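Putative type III secretion protein YscE (PDB 2P58) acts with YscG as a cytoplasmic chaperone of the type III secretion needle protein YscF, preventing its premature polymerization before secretion. Local coordinates at residues Gln19-Met22 with Ala23-Lys26. Numbering follows the deposited sequence.
Sequences QLEM and ALTK
One water bridges the side chains of Glu21 and Thr25, donating a notably short hydrogen bond, 2.5 Å from the water oxygen to Glu21 OE1, and meeting Thr25 OG1 at 2.8 Å. Thr25 presents its hydroxyl to this water by setting OG1 anti to its own carbonyl carbon and beside its N (chi1 -61°). The carboxylate reaches it because the glutamate chain is folded at both chi1 and chi2 (-73° and -80°). Beneath the bridge the same two residues are joined through the backbone, in a 3.0 Å hydrogen bond from Thr25 N to Glu21 O. Around this site runs the regular i to i+4 ladder of helix 10-30, with Leu24 N donating to Leu20 O at 2.9 Å. Leu20 and Leu24 touch Ile54 of helix 37-60, the other arm of the helical hairpin, while Gln19, Leu20 and Ala23 pack on the chain of another protein, to whose backbone Gln19 NE2 is also hydrogen-bonded. Lys26 NZ forms a salt bridge with Asp30 OD2, one turn further on. By donating to OE1 while it meets the threonine hydroxyl, the water couples two side chains a turn apart and may stabilise the negative charge of the carboxylate.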
loop_
_atom_site.group_PDB
_atom_site.type_symbol
_atom_site.label_atom_id
_atom_site.label_comp_id
_atom_site.label_asym_id
_atom_site.label_seq_id
_atom_site.Cartn_x
_atom_site.Cartn_y
_atom_site.Cartn_z
ATOM N N GLN A 19 -7.287 0.049 -19.275
ATOM C CA GLN A 19 -6.873 1.391 -18.864
ATOM C C GLN A 19 -5.351 1.474 -18.792
ATOM O O GLN A 19 -4.747 2.437 -19.265
ATOM C CB GLN A 19 -7.491 1.775 -17.493
ATOM C CG GLN A 19 -7.071 3.142 -16.985
ATOM C CD GLN A 19 -7.766 3.537 -15.684
ATOM O OE1 GLN A 19 -8.531 2.765 -15.127
ATOM N NE2 GLN A 19 -7.494 4.746 -15.203
ATOM N N LEU A 20 -4.721 0.463 -18.202
ATOM C CA LEU A 20 -3.266 0.484 -18.082
ATOM C C LEU A 20 -2.600 0.342 -19.448
ATOM O O LEU A 20 -1.617 1.013 -19.746
ATOM C CB LEU A 20 -2.795 -0.658 -17.184
ATOM C CG LEU A 20 -3.338 -0.664 -15.747
ATOM C CD1 LEU A 20 -3.078 -2.038 -15.149
ATOM C CD2 LEU A 20 -2.660 0.462 -14.930
ATOM N N GLU A 21 -3.132 -0.544 -20.280
ATOM C CA GLU A 21 -2.544 -0.762 -21.601
ATOM C C GLU A 21 -2.672 0.465 -22.479
ATOM O O GLU A 21 -1.753 0.779 -23.229
ATOM C CB GLU A 21 -3.179 -1.982 -22.276
ATOM C CG GLU A 21 -2.713 -3.282 -21.643
ATOM C CD GLU A 21 -1.333 -3.716 -22.127
ATOM O OE1 GLU A 21 -0.597 -2.881 -22.709
ATOM O OE2 GLU A 21 -0.977 -4.899 -21.917
HETATM N N MSE A 22 -3.798 1.162 -22.397
HETATM C CA MSE A 22 -3.965 2.367 -23.190
HETATM C C MSE A 22 -2.995 3.441 -22.690
HETATM O O MSE A 22 -2.400 4.187 -23.482
HETATM C CB MSE A 22 -5.412 2.882 -23.120
HETATM C CG MSE A 22 -6.383 1.931 -23.810
HETATM SE SE MSE A 22 -8.130 2.482 -23.943
HETATM C CE MSE A 22 -8.536 2.788 -22.295
ATOM N N ALA A 23 -2.846 3.539 -21.371
ATOM C CA ALA A 23 -1.941 4.542 -20.838
ATOM C C ALA A 23 -0.498 4.242 -21.274
ATOM O O ALA A 23 0.254 5.179 -21.553
ATOM C CB ALA A 23 -2.029 4.586 -19.331
ATOM N N LEU A 24 -0.127 2.962 -21.317
ATOM C CA LEU A 24 1.232 2.593 -21.708
ATOM C C LEU A 24 1.464 2.900 -23.181
ATOM O O LEU A 24 2.491 3.446 -23.558
ATOM C CB LEU A 24 1.516 1.115 -21.421
ATOM C CG LEU A 24 2.915 0.587 -21.766
ATOM C CD1 LEU A 24 4.009 1.446 -21.047
ATOM C CD2 LEU A 24 3.051 -0.886 -21.306
ATOM N N THR A 25 0.493 2.571 -24.023
ATOM C CA THR A 25 0.670 2.844 -25.458
ATOM C C THR A 25 0.779 4.342 -25.719
ATOM O O THR A 25 1.624 4.784 -26.521
ATOM C CB THR A 25 -0.505 2.212 -26.252
ATOM O OG1 THR A 25 -0.462 0.800 -26.020
ATOM C CG2 THR A 25 -0.372 2.490 -27.760
ATOM N N LYS A 26 -0.039 5.136 -25.023
ATOM C CA LYS A 26 -0.005 6.582 -25.191
ATOM C C LYS A 26 1.360 7.150 -24.733
ATOM O O LYS A 26 1.950 8.001 -25.397
ATOM C CB LYS A 26 -1.144 7.263 -24.414
ATOM C CG LYS A 26 -1.067 8.794 -24.429
ATOM C CD LYS A 26 -2.171 9.436 -23.613
ATOM C CE LYS A 26 -1.898 10.928 -23.382
ATOM N NZ LYS A 26 -0.571 11.129 -22.692
HETATM O O HOH W 1 -0.654 -1.706 -24.901
#